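Local coordinates for flagellar assembly factor FliW (Geobacillus thermodenitrificans, PDB 5DMD), which probably binds CsrA and stops it repressing translation of targets such as flagellin, and also binds flagellin during assembly of the flagellum, at residues A[64-69]-A[137-142]; A[76-81]-A[123-128]; A[80-85]-A[112-117]. The protein carries 1 engineered substitution. One frame throughout, in Å; residues are numbered along the deposited sequence.

Overall arrangement
Strands early in the chain already belong to the main antiparallel sheet before residues 64-69 leave strand 57-61. That loop meets residues 137-142 in contact 1, closing the longest of the three loops, with contacts 2 and 3 nested inside it. The two start from the same stretch, helix 76-81 and the turn after it: residues 80-85 reach strand 106-116 in contact 3, and residues 76-81 reach strand 121-124 and the chain beyond it in contact 2. These strands are sheet neighbours, so the two contacts touch, their centres about 8 Å apart. Contact 1 stands apart, its centre about 24 Å from that of contact 2.

Contact 1 of 3, residues A[64-69]-A[137-142]; sequences FSYFPT and RLFPEK
Tyr66 (chi1 -71°) and Leu138 (chi1 -86°) both hold CG anti to their own carbonyl carbon, and these torsions bring the leucine branch over the tyrosine ring. The cluster they begin lies at the surface and joins the loop after strand 57-61 to the chain leaving strand 136-137. At its centre is a CH-pi contact: Leu138 CD2 stands almost on the ring normal, 3.8 Å from the Tyr66 centroid. Next to it is an offset edge-to-face aromatic pair, in which Tyr66 turns its edge to the face of Phe139 with the planes at 76°. CE2 of Tyr66 makes the closest approach, 3.8 Å from CZ of Phe139. Phe67 meets the other leucine branch edge on, its CZ 4.0 Å from Leu138 CD1, while the same edge brings CE1 to 3.4 Å from Arg137 O. Leu138 and Phe67 also rest on Ala107 of strand 106-116. Arg137 bonds back to its own loop, giving NE to Phe139 O and NH2 to Pro140 O, with a salt bridge from NH1 to Asp104. No direct hydrogen bond crosses between the segments; instead one water donates to Tyr66 O at 2.6 Å and to Leu138 O at 2.7 Å.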
# COMPACT_ATOMS: atom_id res chain seq x y z
N PHE A 64 -7.83 6.79 -4.68
CA PHE A 64 -8.82 7.66 -5.30
C PHE A 64 -10.24 7.24 -4.98
O PHE A 64 -11.16 8.06 -5.10
CB PHE A 64 -8.57 7.69 -6.81
CG PHE A 64 -7.15 8.00 -7.17
CD1 PHE A 64 -6.68 9.30 -7.14
CD2 PHE A 64 -6.28 6.98 -7.53
CE1 PHE A 64 -5.36 9.58 -7.47
CE2 PHE A 64 -4.96 7.26 -7.86
CZ PHE A 64 -4.50 8.56 -7.83
N SER A 65 -10.43 6.00 -4.52
CA SER A 65 -11.77 5.54 -4.16
C SER A 65 -12.34 6.32 -2.98
O SER A 65 -13.56 6.50 -2.89
CB SER A 65 -11.72 4.05 -3.83
OG SER A 65 -10.77 3.78 -2.80
N TYR A 66 -11.48 6.80 -2.08
CA TYR A 66 -11.91 7.58 -0.93
C TYR A 66 -11.37 9.00 -0.92
O TYR A 66 -11.91 9.83 -0.19
CB TYR A 66 -11.47 6.89 0.38
CG TYR A 66 -12.22 5.61 0.71
CD1 TYR A 66 -11.77 4.39 0.23
CD2 TYR A 66 -13.38 5.64 1.47
CE1 TYR A 66 -12.45 3.22 0.53
CE2 TYR A 66 -14.07 4.48 1.76
CZ TYR A 66 -13.60 3.27 1.29
OH TYR A 66 -14.27 2.10 1.57
N PHE A 67 -10.35 9.29 -1.72
CA PHE A 67 -9.64 10.57 -1.69
C PHE A 67 -9.49 11.00 -3.14
O PHE A 67 -8.41 10.87 -3.74
CB PHE A 67 -8.29 10.43 -0.98
CG PHE A 67 -8.43 9.96 0.44
CD1 PHE A 67 -8.93 10.82 1.42
CD2 PHE A 67 -8.12 8.66 0.78
CE1 PHE A 67 -9.07 10.39 2.72
CE2 PHE A 67 -8.26 8.23 2.08
CZ PHE A 67 -8.73 9.09 3.05
N PRO A 68 -10.56 11.52 -3.73
CA PRO A 68 -10.57 11.73 -5.18
C PRO A 68 -9.59 12.77 -5.68
O PRO A 68 -9.23 12.71 -6.86
CB PRO A 68 -12.01 12.16 -5.48
CG PRO A 68 -12.61 12.49 -4.14
CD PRO A 68 -11.89 11.68 -3.13
N THR A 69 -9.17 13.72 -4.85
CA THR A 69 -8.19 14.72 -5.28
C THR A 69 -6.76 14.35 -4.91
O THR A 69 -5.87 15.20 -5.06
CB THR A 69 -8.53 16.10 -4.71
OG1 THR A 69 -8.52 16.04 -3.28
CG2 THR A 69 -9.88 16.57 -5.21
N ARG A 137 -9.16 10.63 7.74
CA ARG A 137 -10.37 9.83 7.80
C ARG A 137 -10.90 9.48 6.41
O ARG A 137 -10.98 10.33 5.52
CB ARG A 137 -11.48 10.56 8.56
CG ARG A 137 -11.35 10.57 10.08
CD ARG A 137 -12.50 11.34 10.74
NE ARG A 137 -13.81 10.78 10.41
CZ ARG A 137 -14.40 9.81 11.09
NH1 ARG A 137 -13.82 9.24 12.13
NH2 ARG A 137 -15.60 9.39 10.70
N LEU A 138 -11.30 8.22 6.25
CA LEU A 138 -11.96 7.79 5.02
C LEU A 138 -13.39 8.30 4.94
O LEU A 138 -13.95 8.38 3.84
CB LEU A 138 -11.99 6.26 4.94
CG LEU A 138 -10.77 5.56 4.34
CD1 LEU A 138 -9.51 5.80 5.16
CD2 LEU A 138 -11.07 4.07 4.24
N PHE A 139 -14.01 8.59 6.08
CA PHE A 139 -15.42 8.94 6.12
C PHE A 139 -15.61 10.26 6.84
O PHE A 139 -14.82 10.62 7.73
CB PHE A 139 -16.23 7.86 6.85
CG PHE A 139 -16.09 6.49 6.24
CD1 PHE A 139 -16.92 6.09 5.21
CD2 PHE A 139 -15.13 5.61 6.70
CE1 PHE A 139 -16.79 4.83 4.64
CE2 PHE A 139 -14.99 4.35 6.14
CZ PHE A 139 -15.82 3.97 5.11
N PRO A 140 -16.65 11.02 6.49
CA PRO A 140 -16.92 12.26 7.23
C PRO A 140 -17.23 11.97 8.69
O PRO A 140 -17.58 10.85 9.07
CB PRO A 140 -18.13 12.86 6.50
CG PRO A 140 -18.76 11.71 5.80
CD PRO A 140 -17.65 10.75 5.45
N GLU A 141 -17.07 12.99 9.51
CA GLU A 141 -17.38 12.84 10.92
C GLU A 141 -18.89 12.65 11.10
O GLU A 141 -19.69 13.30 10.43
CB GLU A 141 -16.94 14.10 11.66
CG GLU A 141 -15.43 14.20 11.85
CD GLU A 141 -14.91 13.27 12.93
OE1 GLU A 141 -13.71 13.37 13.27
OE2 GLU A 141 -15.69 12.44 13.44
N LYS A 142 -19.28 11.72 11.99
CA LYS A 142 -20.69 11.60 12.31
C LYS A 142 -21.07 12.18 13.65
O LYS A 142 -22.21 12.61 13.82
CB LYS A 142 -21.18 10.15 12.29
CG LYS A 142 -21.28 9.50 10.93
CD LYS A 142 -22.05 8.20 11.09
CE LYS A 142 -21.23 7.18 11.83
NZ LYS A 142 -20.21 6.59 10.96
O HOH W 1 -13.84 9.85 1.56

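Contact 2 of 3, residues A[76-81]-A[123-128]; sequences DNTLEQ and KQVILT
Helix 76-81 packs on one face of a beta hairpin, strands 106-116 and 121-124, and the contact is a lysine reaching from the second of these strands to the helix. Lys123 starts with CG anti to its backbone N (chi1 180°) and stays fully extended, which carries the ammonium group clear of the strand to two acceptors on the helix. NZ donates to Thr78 OG1 at 2.8 Å and to Gln81 OE1, also at 2.8 Å. The second bond lies in the carbonyl plane of the glutamine amide, with a C=O...N angle of 147°. Thr78 and Gln81 stand one turn apart, so they grip the same nitrogen together. Thr78 OG1 is also hydrogen-bonded to Asp75 OD1, and the nearby carboxylate probably makes the hydroxyl oxygen a better acceptor for the lysine. A methionine in place of Lys123 would probably leave Gln81 OE1 and Thr78 OG1 without their shared donor and the glutamine amide freer to turn.

Nearer the strand backbone, the contact is apolar. Thr78 holds its methyl anti to the backbone N, and CG2 meets Val125 CG2 tip to tip at 3.7 Å; the lysine shaft crosses it at a slant, Lys123 CD lying 4.1 Å from Thr78 CG2. Farther along, Leu127 packs on Ile72. Backbone hydrogen bonds between Lys123 and Val114 and between Val125 and Pro112 fasten this chain to strand 106-116, where Val125 also rests on Val114; the helix lies over this strand pair, held by Lys123 and Val125.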
# COMPACT_ATOMS: atom_id res chain seq x y z
N ASP A 76 12.57 12.09 -8.60
CA ASP A 76 13.31 11.49 -9.70
C ASP A 76 13.95 10.17 -9.30
O ASP A 76 13.99 9.22 -10.10
CB ASP A 76 14.39 12.46 -10.20
CG ASP A 76 13.80 13.70 -10.83
OD1 ASP A 76 12.62 13.66 -11.23
OD2 ASP A 76 14.53 14.71 -10.93
N ASN A 77 14.43 10.08 -8.07
CA ASN A 77 15.06 8.84 -7.61
C ASN A 77 14.07 7.69 -7.57
O ASN A 77 14.40 6.56 -7.96
CB ASN A 77 15.72 9.04 -6.25
CG ASN A 77 16.56 7.86 -5.87
OD1 ASN A 77 17.56 7.56 -6.53
ND2 ASN A 77 16.17 7.16 -4.81
N THR A 78 12.85 7.93 -7.08
CA THR A 78 11.84 6.89 -7.08
C THR A 78 11.47 6.46 -8.49
O THR A 78 11.33 5.26 -8.77
CB THR A 78 10.59 7.36 -6.33
OG1 THR A 78 10.90 7.57 -4.94
CG2 THR A 78 9.44 6.38 -6.48
N LEU A 79 11.31 7.42 -9.40
CA LEU A 79 10.97 7.07 -10.78
C LEU A 79 12.04 6.17 -11.39
O LEU A 79 11.72 5.19 -12.08
CB LEU A 79 10.78 8.34 -11.62
CG LEU A 79 9.60 9.24 -11.21
CD1 LEU A 79 9.70 10.60 -11.87
CD2 LEU A 79 8.27 8.58 -11.55
N GLU A 80 13.31 6.48 -11.13
CA GLU A 80 14.39 5.64 -11.63
C GLU A 80 14.38 4.26 -10.98
O GLU A 80 14.46 3.23 -11.67
CB GLU A 80 15.73 6.35 -11.43
CG GLU A 80 16.91 5.65 -12.07
CD GLU A 80 18.21 6.37 -11.80
OE1 GLU A 80 18.21 7.62 -11.90
OE2 GLU A 80 19.22 5.71 -11.48
N GLN A 81 14.26 4.21 -9.65
CA GLN A 81 14.32 2.93 -8.95
C GLN A 81 13.23 1.98 -9.42
O GLN A 81 13.45 0.77 -9.50
CB GLN A 81 14.17 3.16 -7.44
CG GLN A 81 15.42 3.66 -6.75
CD GLN A 81 15.14 4.21 -5.36
OE1 GLN A 81 14.04 4.68 -5.07
NE2 GLN A 81 16.14 4.15 -4.49
N LYS A 123 7.84 0.27 -3.91
CA LYS A 123 8.49 1.11 -2.92
C LYS A 123 7.41 1.77 -2.08
O LYS A 123 6.36 2.13 -2.60
CB LYS A 123 9.34 2.20 -3.60
CG LYS A 123 10.07 3.15 -2.64
CD LYS A 123 10.97 4.12 -3.40
CE LYS A 123 11.71 5.04 -2.44
NZ LYS A 123 12.52 6.06 -3.17
N GLN A 124 7.67 1.93 -0.78
CA GLN A 124 6.86 2.85 0.02
C GLN A 124 7.58 4.19 0.05
O GLN A 124 8.69 4.29 0.59
CB GLN A 124 6.61 2.35 1.44
CG GLN A 124 5.77 3.35 2.23
CD GLN A 124 5.19 2.80 3.52
OE1 GLN A 124 5.80 1.97 4.19
NE2 GLN A 124 3.99 3.26 3.87
N VAL A 125 6.95 5.21 -0.52
CA VAL A 125 7.55 6.53 -0.71
C VAL A 125 7.03 7.43 0.39
O VAL A 125 5.81 7.50 0.61
CB VAL A 125 7.18 7.10 -2.09
CG1 VAL A 125 7.72 8.51 -2.26
CG2 VAL A 125 7.63 6.17 -3.21
N ILE A 126 7.93 8.13 1.09
CA ILE A 126 7.55 9.08 2.11
C ILE A 126 7.64 10.47 1.48
O ILE A 126 8.74 10.94 1.17
CB ILE A 126 8.43 8.97 3.36
CG1 ILE A 126 8.35 7.57 3.95
CG2 ILE A 126 7.97 9.96 4.42
CD1 ILE A 126 9.30 7.33 5.11
N LEU A 127 6.49 11.11 1.29
CA LEU A 127 6.43 12.41 0.63
C LEU A 127 6.80 13.50 1.63
O LEU A 127 6.18 13.62 2.69
CB LEU A 127 5.03 12.64 0.08
CG LEU A 127 4.48 11.53 -0.82
CD1 LEU A 127 3.00 11.73 -1.09
CD2 LEU A 127 5.25 11.46 -2.12
N THR A 128 7.80 14.32 1.29
CA THR A 128 8.35 15.31 2.21
C THR A 128 7.92 16.73 1.89
O THR A 128 8.16 17.63 2.72
CB THR A 128 9.89 15.25 2.19
OG1 THR A 128 10.35 15.40 0.85
CG2 THR A 128 10.38 13.92 2.75

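Contact 3 of 3, residues A[80-85]-A[112-117]; sequences EQLQIT and PIVINV
Asn116 and Leu82 make the one hydrogen bond that crosses between the segments. Asn116 holds CG anti to the backbone N (chi1 -177°), which sends the amide away from the strand, and ND2 donates to Leu82 O at 2.9 Å. The bond is fairly straight, 151° at the hydrogen, and the donor lies in the carbonyl plane, while the oxygen sits a little out of the amide plane. ND2 also comes within 3.1 Å of Gln83 O, but the angle there is too poor for a bond. At the other end of the amide, OD1 accepts from the backbone N of Lys119, in the turn leading on to strand 121-124. With its oxygen and its nitrogen both engaged, the buried group is held against flipping.

The carbonyl it grips belongs to the close of helix 76-81, which ends in a Schellman motif. Gln83 takes positive phi, 55°, and two backbone bonds fold back into the last turn: Gln83 N to Glu80 O at 3.1 Å and, probably, Ile84 N to Leu79 O at 2.9 Å. The asparagine therefore fastens the helix exit to the strand, and its N-H probably offsets some of the partial negative charge expected at a helix C-terminus.

Apolar packing centres on Val114. Leu82 crosses it at a slant, and Leu82 CD1 comes 3.7 Å from Val114 CG1 and 3.6 Å from Val114 O. Ile84, arriving from beyond the reversal at about a right angle, sets CD1 4.1 Å from that same CG1 methyl. Leu82 packs also on Leu121 of the next strand, while Ile84 and Val114 both rest on Val90 of strand 90-97.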
# COMPACT_ATOMS: atom_id res chain seq x y z
N GLU A 80 13.31 6.48 -11.13
CA GLU A 80 14.39 5.64 -11.63
C GLU A 80 14.38 4.26 -10.98
O GLU A 80 14.46 3.23 -11.67
CB GLU A 80 15.73 6.35 -11.43
CG GLU A 80 16.91 5.65 -12.07
CD GLU A 80 18.21 6.37 -11.80
OE1 GLU A 80 18.21 7.62 -11.90
OE2 GLU A 80 19.22 5.71 -11.48
N GLN A 81 14.26 4.21 -9.65
CA GLN A 81 14.32 2.93 -8.95
C GLN A 81 13.23 1.98 -9.42
O GLN A 81 13.45 0.77 -9.50
CB GLN A 81 14.17 3.16 -7.44
CG GLN A 81 15.42 3.66 -6.75
CD GLN A 81 15.14 4.21 -5.36
OE1 GLN A 81 14.04 4.68 -5.07
NE2 GLN A 81 16.14 4.15 -4.49
N LEU A 82 12.04 2.52 -9.70
CA LEU A 82 10.91 1.70 -10.10
C LEU A 82 10.74 1.63 -11.61
O LEU A 82 9.75 1.04 -12.08
CB LEU A 82 9.64 2.27 -9.47
CG LEU A 82 9.60 2.18 -7.96
CD1 LEU A 82 8.30 2.73 -7.46
CD2 LEU A 82 9.77 0.74 -7.46
N GLN A 83 11.66 2.23 -12.37
CA GLN A 83 11.63 2.20 -13.84
C GLN A 83 10.31 2.72 -14.41
O GLN A 83 9.74 2.15 -15.34
CB GLN A 83 11.98 0.81 -14.39
CG GLN A 83 13.32 0.30 -13.86
CD GLN A 83 13.86 -0.88 -14.65
OE1 GLN A 83 13.09 -1.70 -15.15
NE2 GLN A 83 15.18 -0.97 -14.75
N ILE A 84 9.83 3.83 -13.86
CA ILE A 84 8.54 4.40 -14.24
C ILE A 84 8.76 5.40 -15.38
O ILE A 84 9.54 6.35 -15.24
CB ILE A 84 7.86 5.08 -13.04
CG1 ILE A 84 7.44 4.04 -12.00
CG2 ILE A 84 6.65 5.88 -13.49
CD1 ILE A 84 7.19 4.61 -10.63
N THR A 85 8.06 5.18 -16.50
CA THR A 85 8.13 6.09 -17.64
C THR A 85 6.93 7.03 -17.72
O THR A 85 7.02 8.08 -18.36
CB THR A 85 8.18 5.30 -18.96
OG1 THR A 85 6.93 4.63 -19.17
CG2 THR A 85 9.28 4.25 -18.90
N PRO A 112 2.48 6.69 0.41
CA PRO A 112 1.86 5.70 -0.47
C PRO A 112 2.79 4.56 -0.86
O PRO A 112 4.02 4.70 -0.90
CB PRO A 112 1.46 6.52 -1.70
CG PRO A 112 2.48 7.60 -1.75
CD PRO A 112 2.74 7.96 -0.30
N ILE A 113 2.17 3.42 -1.16
CA ILE A 113 2.82 2.29 -1.81
C ILE A 113 2.72 2.50 -3.32
O ILE A 113 1.62 2.66 -3.86
CB ILE A 113 2.14 0.96 -1.41
CG1 ILE A 113 2.24 0.71 0.11
CG2 ILE A 113 2.73 -0.21 -2.21
CD1 ILE A 113 3.65 0.38 0.58
N VAL A 114 3.86 2.45 -4.00
CA VAL A 114 3.95 2.73 -5.43
C VAL A 114 4.53 1.49 -6.10
O VAL A 114 5.62 1.04 -5.73
CB VAL A 114 4.85 3.94 -5.70
CG1 VAL A 114 4.94 4.22 -7.19
CG2 VAL A 114 4.36 5.16 -4.92
N ILE A 115 3.81 0.95 -7.09
CA ILE A 115 4.23 -0.28 -7.74
C ILE A 115 4.28 -0.08 -9.25
O ILE A 115 3.30 0.40 -9.85
CB ILE A 115 3.28 -1.44 -7.38
CG1 ILE A 115 3.40 -1.75 -5.89
CG2 ILE A 115 3.58 -2.68 -8.24
CD1 ILE A 115 2.40 -2.77 -5.38
N ASN A 116 5.41 -0.43 -9.86
CA ASN A 116 5.45 -0.63 -11.31
C ASN A 116 4.92 -2.04 -11.55
O ASN A 116 5.60 -3.03 -11.27
CB ASN A 116 6.87 -0.47 -11.86
CG ASN A 116 6.92 -0.61 -13.38
OD1 ASN A 116 6.16 -1.37 -13.97
ND2 ASN A 116 7.84 0.12 -14.01
N VAL A 117 3.69 -2.12 -12.06
CA VAL A 117 2.98 -3.39 -12.11
C VAL A 117 3.71 -4.39 -13.00
O VAL A 117 3.97 -5.53 -12.60
CB VAL A 117 1.53 -3.19 -12.55
CG1 VAL A 117 0.80 -4.52 -12.54
CG2 VAL A 117 0.83 -2.21 -11.63